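Local coordinates for hypothetical protein (Legionella pneumophila subsp. pneumophila, PDB 4G2A) that is of unknown function but combines a DUF4424 region with a YARHG domain and has been proposed to be a nutrient-binding protein, at residues N2-G7 with N74-A78; P19-M23 with L166-S170; R267-T272 with D285-F290. One frame throughout, in Å; residues are numbered along the deposited sequence.

Interaction 1. Residues N2-G7 with N74-A78; sequences NDTAVG and NSEIA. With SO4 (sulfate ion), chain K.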
ATOM      1  N   ASN A   2      -5.471   0.341  19.023  1.00 50.37           N
ATOM      2  CA  ASN A   2      -4.631   0.418  17.825  1.00 49.12           C
ATOM      3  C   ASN A   2      -5.471   0.387  16.540  1.00 48.10           C
ATOM      4  O   ASN A   2      -5.884  -0.683  16.073  1.00 47.08           O
ATOM      5  CB  ASN A   2      -3.576  -0.701  17.804  1.00 55.41           C
ATOM      6  CG  ASN A   2      -2.257  -0.325  18.439  1.00 93.16           C
ATOM      7  OD1 ASN A   2      -1.644  -1.126  19.160  1.00 94.02           O
ATOM      8  ND2 ASN A   2      -1.773   0.887  18.168  1.00 83.87           N
ATOM      9  N   ASP A   3      -5.681   1.590  15.963  1.00 41.11           N
ATOM     10  CA  ASP A   3      -6.463   1.843  14.757  1.00 39.09           C
ATOM     11  C   ASP A   3      -5.821   1.256  13.504  1.00 38.07           C
ATOM     12  O   ASP A   3      -6.521   0.769  12.618  1.00 38.18           O
ATOM     13  CB  ASP A   3      -6.633   3.362  14.547  1.00 40.82           C
ATOM     14  CG  ASP A   3      -7.475   4.104  15.570  1.00 55.66           C
ATOM     15  OD1 ASP A   3      -8.107   3.428  16.435  1.00 57.10           O
ATOM     16  OD2 ASP A   3      -7.524   5.370  15.499  1.00 60.08           O
ATOM     17  N   THR A   4      -4.507   1.365  13.410  1.00 30.35           N
ATOM     18  CA  THR A   4      -3.755   0.971  12.235  1.00 29.06           C
ATOM     19  C   THR A   4      -2.670  -0.046  12.545  1.00 30.74           C
ATOM     20  O   THR A   4      -1.897   0.143  13.491  1.00 32.10           O
ATOM     21  CB  THR A   4      -3.109   2.252  11.627  1.00 35.83           C
ATOM     22  OG1 THR A   4      -4.132   3.221  11.412  1.00 41.77           O
ATOM     23  CG2 THR A   4      -2.327   1.996  10.315  1.00 29.81           C
ATOM     24  N   ALA A   5      -2.584  -1.096  11.715  1.00 23.88           N
ATOM     25  CA  ALA A   5      -1.457  -2.010  11.766  1.00 22.64           C
ATOM     26  C   ALA A   5      -0.490  -1.515  10.692  1.00 27.16           C
ATOM     27  O   ALA A   5      -0.770  -1.620   9.492  1.00 26.78           O
ATOM     28  CB  ALA A   5      -1.896  -3.440  11.542  1.00 23.42           C
ATOM     29  N   VAL A   6       0.578  -0.844  11.146  1.00 23.80           N
ATOM     30  CA  VAL A   6       1.631  -0.204  10.361  1.00 23.01           C
ATOM     31  C   VAL A   6       2.544  -1.282   9.750  1.00 26.90           C
ATOM     32  O   VAL A   6       3.076  -2.151  10.470  1.00 26.73           O
ATOM     33  CB  VAL A   6       2.398   0.826  11.251  1.00 28.31           C
ATOM     34  CG1 VAL A   6       3.581   1.448  10.514  1.00 28.27           C
ATOM     35  CG2 VAL A   6       1.458   1.926  11.733  1.00 27.89           C
ATOM     36  N   GLY A   7       2.691  -1.215   8.419  1.00 22.11           N
ATOM     37  CA  GLY A   7       3.478  -2.171   7.651  1.00 21.96           C
ATOM     38  C   GLY A   7       4.780  -1.673   7.045  1.00 26.02           C
ATOM     39  O   GLY A   7       5.595  -2.481   6.596  1.00 25.10           O
ATOM     40  N   ASN A  74       4.915   1.049  19.820  1.00 40.15           N
ATOM     41  CA  ASN A  74       3.674   1.784  20.125  1.00 41.27           C
ATOM     42  C   ASN A  74       2.474   1.294  19.343  1.00 45.58           C
ATOM     43  O   ASN A  74       1.323   1.559  19.716  1.00 46.20           O
ATOM     44  CB  ASN A  74       3.862   3.277  19.811  1.00 42.77           C
ATOM     45  CG  ASN A  74       4.455   4.067  20.943  1.00 70.30           C
ATOM     46  OD1 ASN A  74       5.538   4.639  20.817  1.00 61.04           O
ATOM     47  ND2 ASN A  74       3.742   4.143  22.071  1.00 67.93           N
ATOM     48  N   SER A  75       2.741   0.640  18.224  1.00 40.79           N
ATOM     49  CA  SER A  75       1.692   0.227  17.323  1.00 38.84           C
ATOM     50  C   SER A  75       1.739  -1.256  17.004  1.00 37.43           C
ATOM     51  O   SER A  75       2.744  -1.948  17.209  1.00 37.06           O
ATOM     52  CB  SER A  75       1.806   1.030  16.020  1.00 42.56           C
ATOM     53  OG  SER A  75       0.612   1.003  15.247  1.00 54.74           O
ATOM     54  N   GLU A  76       0.620  -1.708  16.461  1.00 29.68           N
ATOM     55  CA  GLU A  76       0.416  -3.013  15.895  1.00 27.27           C
ATOM     56  C   GLU A  76       1.195  -3.010  14.604  1.00 28.80           C
ATOM     57  O   GLU A  76       1.239  -1.986  13.914  1.00 29.03           O
ATOM     58  CB  GLU A  76      -1.076  -3.232  15.666  1.00 27.71           C
ATOM     59  CG  GLU A  76      -1.420  -4.635  15.229  1.00 38.42           C
ATOM     60  CD  GLU A  76      -2.885  -4.884  14.933  1.00 55.53           C
ATOM     61  OE1 GLU A  76      -3.715  -3.984  15.193  1.00 55.43           O
ATOM     62  OE2 GLU A  76      -3.203  -5.997  14.458  1.00 47.55           O
ATOM     63  N   ILE A  77       1.857  -4.099  14.305  1.00 22.80           N
ATOM     64  CA  ILE A  77       2.646  -4.179  13.088  1.00 21.34           C
ATOM     65  C   ILE A  77       1.928  -5.102  12.103  1.00 28.05           C
ATOM     66  O   ILE A  77       1.363  -6.123  12.517  1.00 29.62           O
ATOM     67  CB  ILE A  77       4.112  -4.644  13.384  1.00 22.92           C
ATOM     68  CG1 ILE A  77       4.878  -3.664  14.306  1.00 23.15           C
ATOM     69  CG2 ILE A  77       4.921  -4.955  12.120  1.00 23.05           C
ATOM     70  CD1 ILE A  77       4.975  -2.127  13.930  1.00 25.74           C
ATOM     71  N   ALA A  78       1.935  -4.700  10.813  1.00 23.74           N
ATOM     72  CA  ALA A  78       1.509  -5.474   9.650  1.00 23.63           C
ATOM     73  C   ALA A  78       2.788  -6.120   9.067  1.00 29.05           C
ATOM     74  O   ALA A  78       3.650  -5.452   8.488  1.00 27.72           O
ATOM     75  CB  ALA A  78       0.796  -4.582   8.628  1.00 23.13           C
TER
HETATM   76  S   SO4 K 410      -2.723   3.965  16.209  1.00 88.32           S
HETATM   77  O1  SO4 K 410      -2.450   2.596  15.761  1.00 89.20           O
HETATM   78  O2  SO4 K 410      -3.586   3.940  17.400  1.00 87.88           O
HETATM   79  O3  SO4 K 410      -1.450   4.615  16.552  1.00 89.06           O
HETATM   80  O4  SO4 K 410      -3.384   4.706  15.127  1.00 87.77           O
HETATM   81  O   HOH W   1       6.292  -4.632   8.425  1.00 27.77           O

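Interaction 2. Residues P19-M23 with L166-S170; sequences PHIKM and LWQDS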
ATOM      1  N   PRO A  19      23.590  19.106  -2.087  1.00 51.99           N
ATOM      2  CA  PRO A  19      24.486  19.025  -3.244  1.00 51.65           C
ATOM      3  C   PRO A  19      23.890  19.611  -4.519  1.00 54.41           C
ATOM      4  O   PRO A  19      22.682  19.851  -4.614  1.00 53.74           O
ATOM      5  CB  PRO A  19      24.693  17.517  -3.388  1.00 52.19           C
ATOM      6  CG  PRO A  19      23.384  16.940  -3.008  1.00 55.59           C
ATOM      7  CD  PRO A  19      22.793  17.867  -1.958  1.00 52.02           C
ATOM      8  N   HIS A  20      24.748  19.793  -5.520  1.00 50.42           N
ATOM      9  CA  HIS A  20      24.324  20.266  -6.823  1.00 50.43           C
ATOM     10  C   HIS A  20      24.093  19.030  -7.710  1.00 49.90           C
ATOM     11  O   HIS A  20      24.713  18.867  -8.758  1.00 49.85           O
ATOM     12  CB  HIS A  20      25.345  21.262  -7.379  1.00 53.60           C
ATOM     13  CG  HIS A  20      25.339  22.562  -6.636  1.00 58.43           C
ATOM     14  ND1 HIS A  20      24.813  23.711  -7.199  1.00 61.44           N
ATOM     15  CD2 HIS A  20      25.733  22.837  -5.370  1.00 60.53           C
ATOM     16  CE1 HIS A  20      24.930  24.649  -6.274  1.00 61.65           C
ATOM     17  NE2 HIS A  20      25.465  24.166  -5.152  1.00 61.39           N
ATOM     18  N   ILE A  21      23.206  18.136  -7.224  1.00 42.40           N
ATOM     19  CA  ILE A  21      22.791  16.891  -7.862  1.00 40.12           C
ATOM     20  C   ILE A  21      21.282  16.963  -8.069  1.00 41.86           C
ATOM     21  O   ILE A  21      20.545  17.153  -7.096  1.00 39.20           O
ATOM     22  CB  ILE A  21      23.192  15.623  -7.022  1.00 41.39           C
ATOM     23  CG1 ILE A  21      24.700  15.576  -6.607  1.00 41.69           C
ATOM     24  CG2 ILE A  21      22.688  14.315  -7.679  1.00 38.37           C
ATOM     25  CD1 ILE A  21      25.695  15.271  -7.689  1.00 43.99           C
ATOM     26  N   LYS A  22      20.816  16.805  -9.326  1.00 38.73           N
ATOM     27  CA  LYS A  22      19.380  16.847  -9.614  1.00 36.48           C
ATOM     28  C   LYS A  22      18.862  15.458  -9.931  1.00 36.99           C
ATOM     29  O   LYS A  22      19.568  14.642 -10.518  1.00 36.08           O
ATOM     30  CB  LYS A  22      19.016  17.875 -10.711  1.00 39.60           C
ATOM     31  CG  LYS A  22      19.583  17.646 -12.098  1.00 55.66           C
ATOM     32  CD  LYS A  22      19.170  18.783 -13.045  1.00 68.18           C
ATOM     33  CE  LYS A  22      19.593  18.521 -14.475  1.00 79.64           C
ATOM     34  NZ  LYS A  22      19.324  19.679 -15.374  1.00 89.21           N
HETATM   35  N   MSE A  23      17.641  15.172  -9.474  1.00 32.21           N
HETATM   36  CA  MSE A  23      16.953  13.907  -9.715  1.00 30.55           C
HETATM   37  C   MSE A  23      16.198  14.092 -11.009  1.00 37.55           C
HETATM   38  O   MSE A  23      15.354  14.974 -11.077  1.00 39.46           O
HETATM   39  CB  MSE A  23      16.050  13.575  -8.528  1.00 31.08           C
HETATM   40  CG  MSE A  23      15.756  12.109  -8.418  1.00 36.82           C
HETATM   41 SE   MSE A  23      14.376  11.823  -7.098  0.75 42.87          SE
HETATM   42  CE  MSE A  23      15.440  11.389  -5.595  1.00 38.47           C
ATOM     43  N   LEU A 166      14.762  18.122  -1.507  1.00 32.67           N
ATOM     44  CA  LEU A 166      16.114  18.215  -0.960  1.00 32.99           C
ATOM     45  C   LEU A 166      17.174  18.203  -2.098  1.00 37.41           C
ATOM     46  O   LEU A 166      18.317  18.614  -1.888  1.00 35.79           O
ATOM     47  CB  LEU A 166      16.385  17.089   0.043  1.00 32.18           C
ATOM     48  CG  LEU A 166      15.616  17.160   1.361  1.00 36.27           C
ATOM     49  CD1 LEU A 166      15.612  15.830   2.045  1.00 35.55           C
ATOM     50  CD2 LEU A 166      16.123  18.276   2.276  1.00 36.16           C
ATOM     51  N   TRP A 167      16.787  17.717  -3.291  1.00 35.04           N
ATOM     52  CA  TRP A 167      17.661  17.676  -4.453  1.00 35.48           C
ATOM     53  C   TRP A 167      17.561  18.999  -5.210  1.00 43.67           C
ATOM     54  O   TRP A 167      16.569  19.726  -5.065  1.00 43.21           O
ATOM     55  CB  TRP A 167      17.314  16.477  -5.345  1.00 32.49           C
ATOM     56  CG  TRP A 167      17.553  15.166  -4.666  1.00 31.12           C
ATOM     57  CD1 TRP A 167      16.611  14.344  -4.136  1.00 32.76           C
ATOM     58  CD2 TRP A 167      18.823  14.553  -4.390  1.00 30.52           C
ATOM     59  NE1 TRP A 167      17.208  13.233  -3.577  1.00 31.29           N
ATOM     60  CE2 TRP A 167      18.564  13.331  -3.726  1.00 32.81           C
ATOM     61  CE3 TRP A 167      20.160  14.898  -4.674  1.00 31.90           C
ATOM     62  CZ2 TRP A 167      19.589  12.469  -3.309  1.00 31.50           C
ATOM     63  CZ3 TRP A 167      21.176  14.048  -4.251  1.00 32.53           C
ATOM     64  CH2 TRP A 167      20.888  12.856  -3.566  1.00 32.05           C
ATOM     65  N   GLN A 168      18.609  19.318  -5.997  1.00 43.82           N
ATOM     66  CA  GLN A 168      18.741  20.549  -6.772  1.00 45.84           C
ATOM     67  C   GLN A 168      17.604  20.721  -7.755  1.00 52.64           C
ATOM     68  O   GLN A 168      17.203  19.761  -8.412  1.00 51.57           O
ATOM     69  CB  GLN A 168      20.078  20.593  -7.504  1.00 47.79           C
ATOM     70  CG  GLN A 168      20.427  21.987  -7.999  1.00 60.48           C
ATOM     71  CD  GLN A 168      21.723  22.009  -8.741  1.00 82.72           C
ATOM     72  OE1 GLN A 168      22.121  21.031  -9.376  1.00 72.14           O
ATOM     73  NE2 GLN A 168      22.413  23.135  -8.665  1.00 87.09           N
ATOM     74  N   ASP A 169      17.084  21.964  -7.830  1.00 53.33           N
ATOM     75  CA  ASP A 169      15.959  22.421  -8.659  1.00 54.91           C
ATOM     76  C   ASP A 169      14.641  22.000  -8.019  1.00 57.74           C
ATOM     77  O   ASP A 169      14.634  21.305  -6.993  1.00 57.06           O
ATOM     78  CB  ASP A 169      16.063  21.952 -10.133  1.00 57.94           C
ATOM     79  CG  ASP A 169      17.310  22.455 -10.857  1.00 77.66           C
ATOM     80  OD1 ASP A 169      17.714  23.627 -10.617  1.00 80.02           O
ATOM     81  OD2 ASP A 169      17.882  21.684 -11.662  1.00 86.64           O
ATOM     82  N   SER A 170      13.529  22.486  -8.579  1.00 54.32           N
ATOM     83  CA  SER A 170      12.184  22.225  -8.063  1.00 53.57           C
ATOM     84  C   SER A 170      11.721  20.786  -8.357  1.00 54.04           C
ATOM     85  O   SER A 170      11.365  20.032  -7.426  1.00 53.61           O
ATOM     86  CB  SER A 170      11.184  23.232  -8.640  1.00 59.85           C
ATOM     87  OG  SER A 170      11.399  23.508 -10.018  1.00 70.70           O
TER
HETATM   88  O   HOH W   2      16.062  17.404  -8.549  1.00 46.89           O

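Interaction 3. Residues R267-T272 with D285-F290; sequences RFLRNT and DLQEYF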
ATOM      1  N   ARG A 267     -31.532 -12.152   1.718  1.00 36.07           N
ATOM      2  CA  ARG A 267     -31.022 -13.303   0.966  1.00 35.99           C
ATOM      3  C   ARG A 267     -29.604 -12.984   0.454  1.00 39.43           C
ATOM      4  O   ARG A 267     -28.711 -13.805   0.635  1.00 39.56           O
ATOM      5  CB  ARG A 267     -31.982 -13.692  -0.179  1.00 37.61           C
ATOM      6  CG  ARG A 267     -31.419 -14.683  -1.190  1.00 41.75           C
ATOM      7  CD  ARG A 267     -32.537 -15.330  -1.975  1.00 43.84           C
ATOM      8  NE  ARG A 267     -32.069 -16.136  -3.105  1.00 38.83           N
ATOM      9  CZ  ARG A 267     -31.553 -17.358  -3.001  1.00 48.14           C
ATOM     10  NH1 ARG A 267     -31.375 -17.910  -1.807  1.00 27.48           N
ATOM     11  NH2 ARG A 267     -31.186 -18.024  -4.087  1.00 35.00           N
ATOM     12  N   PHE A 268     -29.390 -11.777  -0.102  1.00 35.64           N
ATOM     13  CA  PHE A 268     -28.073 -11.320  -0.582  1.00 34.64           C
ATOM     14  C   PHE A 268     -27.084 -11.150   0.578  1.00 36.85           C
ATOM     15  O   PHE A 268     -25.935 -11.552   0.416  1.00 36.74           O
ATOM     16  CB  PHE A 268     -28.175 -10.018  -1.400  1.00 37.71           C
ATOM     17  CG  PHE A 268     -28.928 -10.133  -2.711  1.00 41.68           C
ATOM     18  CD1 PHE A 268     -28.831 -11.283  -3.499  1.00 45.13           C
ATOM     19  CD2 PHE A 268     -29.692  -9.072  -3.188  1.00 46.07           C
ATOM     20  CE1 PHE A 268     -29.504 -11.377  -4.722  1.00 48.57           C
ATOM     21  CE2 PHE A 268     -30.354  -9.160  -4.422  1.00 50.92           C
ATOM     22  CZ  PHE A 268     -30.261 -10.314  -5.175  1.00 49.28           C
ATOM     23  N   LEU A 269     -27.532 -10.630   1.750  1.00 31.11           N
ATOM     24  CA  LEU A 269     -26.668 -10.460   2.925  1.00 29.80           C
ATOM     25  C   LEU A 269     -26.133 -11.792   3.424  1.00 33.68           C
ATOM     26  O   LEU A 269     -24.933 -11.890   3.718  1.00 33.53           O
ATOM     27  CB  LEU A 269     -27.388  -9.727   4.083  1.00 30.34           C
ATOM     28  CG  LEU A 269     -26.636  -9.675   5.431  1.00 33.50           C
ATOM     29  CD1 LEU A 269     -25.330  -8.869   5.326  1.00 32.71           C
ATOM     30  CD2 LEU A 269     -27.498  -9.124   6.514  1.00 35.45           C
ATOM     31  N   ARG A 270     -27.022 -12.799   3.549  1.00 30.54           N
ATOM     32  CA  ARG A 270     -26.684 -14.140   4.013  1.00 30.05           C
ATOM     33  C   ARG A 270     -25.668 -14.806   3.099  1.00 34.15           C
ATOM     34  O   ARG A 270     -24.725 -15.433   3.582  1.00 33.65           O
ATOM     35  CB  ARG A 270     -27.956 -15.015   4.081  1.00 32.07           C
ATOM     36  CG  ARG A 270     -27.689 -16.510   4.330  1.00 36.46           C
ATOM     37  CD  ARG A 270     -28.886 -17.410   4.055  1.00 38.68           C
ATOM     38  NE  ARG A 270     -30.069 -17.047   4.837  1.00 33.55           N
ATOM     39  CZ  ARG A 270     -30.242 -17.305   6.134  1.00 50.41           C
ATOM     40  NH1 ARG A 270     -29.289 -17.923   6.834  1.00 32.70           N
ATOM     41  NH2 ARG A 270     -31.359 -16.932   6.745  1.00 39.85           N
ATOM     42  N   ASN A 271     -25.904 -14.729   1.786  1.00 30.97           N
ATOM     43  CA  ASN A 271     -25.087 -15.400   0.802  1.00 30.97           C
ATOM     44  C   ASN A 271     -23.735 -14.699   0.579  1.00 36.04           C
ATOM     45  O   ASN A 271     -22.766 -15.390   0.248  1.00 35.74           O
ATOM     46  CB  ASN A 271     -25.884 -15.596  -0.467  1.00 29.98           C
ATOM     47  CG  ASN A 271     -26.848 -16.751  -0.292  1.00 41.73           C
ATOM     48  OD1 ASN A 271     -26.455 -17.916  -0.339  1.00 31.70           O
ATOM     49  ND2 ASN A 271     -28.106 -16.471   0.028  1.00 32.27           N
ATOM     50  N   THR A 272     -23.637 -13.373   0.902  1.00 32.50           N
ATOM     51  CA  THR A 272     -22.410 -12.565   0.839  1.00 31.41           C
ATOM     52  C   THR A 272     -21.388 -13.111   1.878  1.00 35.22           C
ATOM     53  O   THR A 272     -20.169 -13.038   1.649  1.00 34.73           O
ATOM     54  CB  THR A 272     -22.784 -11.094   1.071  1.00 34.99           C
ATOM     55  OG1 THR A 272     -23.487 -10.636  -0.073  1.00 33.80           O
ATOM     56  CG2 THR A 272     -21.579 -10.167   1.315  1.00 32.64           C
ATOM     57  N   ASP A 285     -30.462 -16.090  -9.546  1.00 51.07           N
ATOM     58  CA  ASP A 285     -30.512 -14.778  -8.892  1.00 50.27           C
ATOM     59  C   ASP A 285     -29.199 -14.455  -8.158  1.00 51.29           C
ATOM     60  O   ASP A 285     -28.745 -13.316  -8.244  1.00 51.12           O
ATOM     61  CB  ASP A 285     -31.719 -14.663  -7.931  1.00 52.39           C
ATOM     62  CG  ASP A 285     -31.702 -15.495  -6.648  1.00 60.31           C
ATOM     63  OD1 ASP A 285     -31.088 -16.590  -6.649  1.00 59.97           O
ATOM     64  OD2 ASP A 285     -32.362 -15.083  -5.665  1.00 65.14           O
ATOM     65  N   LEU A 286     -28.581 -15.459  -7.479  1.00 44.83           N
ATOM     66  CA  LEU A 286     -27.333 -15.300  -6.731  1.00 41.64           C
ATOM     67  C   LEU A 286     -26.135 -15.279  -7.659  1.00 48.19           C
ATOM     68  O   LEU A 286     -25.238 -14.460  -7.460  1.00 46.58           O
ATOM     69  CB  LEU A 286     -27.153 -16.409  -5.677  1.00 39.24           C
ATOM     70  CG  LEU A 286     -28.139 -16.448  -4.529  1.00 41.20           C
ATOM     71  CD1 LEU A 286     -27.871 -17.642  -3.660  1.00 40.36           C
ATOM     72  CD2 LEU A 286     -28.082 -15.180  -3.694  1.00 40.18           C
ATOM     73  N   GLN A 287     -26.119 -16.199  -8.658  1.00 47.92           N
ATOM     74  CA  GLN A 287     -25.095 -16.373  -9.700  1.00 48.99           C
ATOM     75  C   GLN A 287     -24.813 -15.041 -10.376  1.00 53.52           C
ATOM     76  O   GLN A 287     -23.670 -14.582 -10.375  1.00 52.26           O
ATOM     77  CB  GLN A 287     -25.628 -17.378 -10.727  1.00 53.51           C
ATOM     78  CG  GLN A 287     -24.638 -18.360 -11.321  1.00 77.44           C
ATOM     79  CD  GLN A 287     -25.410 -19.487 -11.993  1.00102.58           C
ATOM     80  OE1 GLN A 287     -26.231 -19.268 -12.896  1.00103.92           O
ATOM     81  NE2 GLN A 287     -25.202 -20.718 -11.542  1.00 88.39           N
ATOM     82  N   GLU A 288     -25.893 -14.395 -10.884  1.00 52.59           N
ATOM     83  CA  GLU A 288     -25.910 -13.110 -11.574  1.00 54.24           C
ATOM     84  C   GLU A 288     -25.507 -11.942 -10.659  1.00 55.34           C
ATOM     85  O   GLU A 288     -24.816 -11.030 -11.132  1.00 56.23           O
ATOM     86  CB  GLU A 288     -27.299 -12.837 -12.168  1.00 58.66           C
ATOM     87  CG  GLU A 288     -27.236 -11.944 -13.398  1.00 78.98           C
ATOM     88  CD  GLU A 288     -28.439 -11.052 -13.639  1.00118.90           C
ATOM     89  OE1 GLU A 288     -29.585 -11.553 -13.570  1.00124.10           O
ATOM     90  OE2 GLU A 288     -28.230  -9.857 -13.950  1.00117.54           O
ATOM     91  N   TYR A 289     -25.973 -11.950  -9.379  1.00 47.29           N
ATOM     92  CA  TYR A 289     -25.689 -10.912  -8.382  1.00 44.11           C
ATOM     93  C   TYR A 289     -24.194 -10.838  -8.027  1.00 44.24           C
ATOM     94  O   TYR A 289     -23.621  -9.752  -8.048  1.00 43.94           O
ATOM     95  CB  TYR A 289     -26.526 -11.141  -7.118  1.00 43.01           C
ATOM     96  CG  TYR A 289     -26.253 -10.181  -5.978  1.00 42.09           C
ATOM     97  CD1 TYR A 289     -26.877  -8.941  -5.923  1.00 44.42           C
ATOM     98  CD2 TYR A 289     -25.463 -10.561  -4.893  1.00 40.43           C
ATOM     99  CE1 TYR A 289     -26.648  -8.064  -4.865  1.00 43.77           C
ATOM    100  CE2 TYR A 289     -25.243  -9.698  -3.821  1.00 39.62           C
ATOM    101  CZ  TYR A 289     -25.855  -8.459  -3.802  1.00 47.70           C
ATOM    102  OH  TYR A 289     -25.662  -7.614  -2.741  1.00 49.17           O
ATOM    103  N   PHE A 290     -23.575 -11.972  -7.693  1.00 39.05           N
ATOM    104  CA  PHE A 290     -22.159 -11.988  -7.330  1.00 37.49           C
ATOM    105  C   PHE A 290     -21.251 -11.896  -8.561  1.00 42.17           C
ATOM    106  O   PHE A 290     -20.112 -11.447  -8.432  1.00 39.95           O
ATOM    107  CB  PHE A 290     -21.813 -13.204  -6.458  1.00 37.68           C
ATOM    108  CG  PHE A 290     -22.520 -13.149  -5.123  1.00 37.27           C
ATOM    109  CD1 PHE A 290     -22.188 -12.180  -4.181  1.00 38.43           C
ATOM    110  CD2 PHE A 290     -23.566 -14.016  -4.839  1.00 38.89           C
ATOM    111  CE1 PHE A 290     -22.871 -12.102  -2.969  1.00 38.16           C
ATOM    112  CE2 PHE A 290     -24.251 -13.938  -3.627  1.00 40.50           C
ATOM    113  CZ  PHE A 290     -23.890 -12.994  -2.694  1.00 37.92           C
TER
HETATM  114  O   HOH W   3     -23.868  -8.108  -0.547  1.00 39.92           O

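Interaction 1. Residues N2-G7 with N74-A78
Ala5 CB sits over one face of the Glu76 carboxylate, 3.8 Å from Glu76 CD and nearly equidistant from both oxygens, while the backbone N of Glu76 lies over a face of the Asn2 side-chain amide. These flat groups accompany a short parallel β-pairing between strand 4-6 and the weakly bonded strand 76-77. Glu76 can cover the methyl because CG is anti to the backbone N (chi1 -173°) and the chain then runs straight on; Tyr149 of strand 136-150 touches both residues. That strand bonds to the backbone of Ala5 and Gly7, and Val151 just past its end to Asp3, so 4-6 is held between two partners. Val6 is gripped through both its polar backbone atoms: its N donates to Glu76 O at 3.1 Å, and its O receives the nearly straight bond from Ala78 N at 2.8 Å (172°). The CA-H of Ile77 also points at Val6 O, at 3.3 Å from CA. Past the pairing, the methyls of Ala5 and Ala78 pack 4.1 Å apart (CB to CB). At the opposite end, Asn2 ND2 donates to O1 of a sulfate, probably from the crystallisation liquor, at 3.0 Å, and the backbone N atoms of Asp3 and Thr4 add weak bonds; Asn2 is poorly ordered, consistent with a looser hold at this end. A water closes the other end, donating to Gly7 O (2.9 Å) and Ala78 O (2.8 Å).

Interaction 2. Residues P19-M23 with L166-S170
Trp167 presents its indole to three side chains of 19-23. Met23, a selenomethionine, brings its CE methyl 3.3 Å from Trp167 NE1, with SE placed obliquely 5.1 Å from the centroid of the five-membered ring, a Met-aromatic contact. Along the six-membered ring, Trp167 CZ3 is 3.8 Å from Ile21 CG2, the two side chains lying side by side and pointing the same way, and Pro19 CG also touches CZ3. Ile21 O approaches the indole at its edge near CE3 and accepts the direct backbone bond from Gln168 N (3.1 Å, 153°), which comes from above the carbonyl plane. Beyond it, a water bridges Met23 N and Gln168 O. With CG anti to the backbone N (chi1 -164°), the extended Gln168 side chain reaches across His20, their amide and ring planes 86° apart; the hydroxyl Thr55 OG1 has both Gln168 OE1 and His20 O as acceptors within reach of its one proton. Trp167 NE1 is satisfied by Pro13 O, and the indole also packs on Pro15, Ile62, Met64 and Phe52. An irregular loop between strands 155-160 and 174-180 thus inserts a tryptophan among β-strands and covers the start of strand 21-33, just after an inverse γ-turn centred on His20.

Interaction 3. Residues R267-T272 with D285-F290
The helical segments 267-272 and 285-290 cross at -71°, their axes 11.2 Å apart at closest approach, a separation filled by large side chains. Between them Phe268 and Tyr289 form a face-to-face stack, their planes 1° apart and the centroids separated by 3.8 Å. Tyr289 turns its edge, at CD2, onto a face of the Phe290 ring, which also stacks on Phe281. Arg267, extended as far as NE, grips Asp285 side-on: NE donates to OD2 at 2.8 Å and NH2 to OD1 at 2.9 Å, each oxygen accepting on its syn lone pair, so that guanidinium and carboxylate are nearly coplanar. Leu286 CD1 lies over one face of that guanidinium, 3.4 Å from Arg267 NH2, and also packs against the Asn271 amide. Buried polar groups turn back on their own helix. Asn271 ND2 bonds to Arg267 O at 2.8 Å and Thr272 OG1 to Phe268 O at 2.7 Å, each carbonyl also taking a helical N-H from its other face. Thr272 OG1 meets the Phe290 ring at its edge, and a water links this hydroxyl to Tyr289 OH. The contact is a steep helix-helix packing within the YARHG domain, with an aromatic centre and a bidentate salt bridge beside it.

Overall arrangement
From the N terminus, strand 4-6 is the first element, and interaction 1 brings it against 74-78, closing a loop of 66 residues rich in strand. Within that loop lies 19-23, whose partner 166-170 comes much later, so interactions 1 and 2 cross along the chain. Interaction 2 closes 142 residues and joins the start of strand 21-33 to the loop before strand 174-180. Both belong to the β-rich part of the protein, with centres about 34 Å apart. Interaction 3 follows in series as a short-range closure over 12 residues, joining helices 263-275 and 284-291 in the helical YARHG region, its centre about 56 Å from that of interaction 2, across the chain's centre.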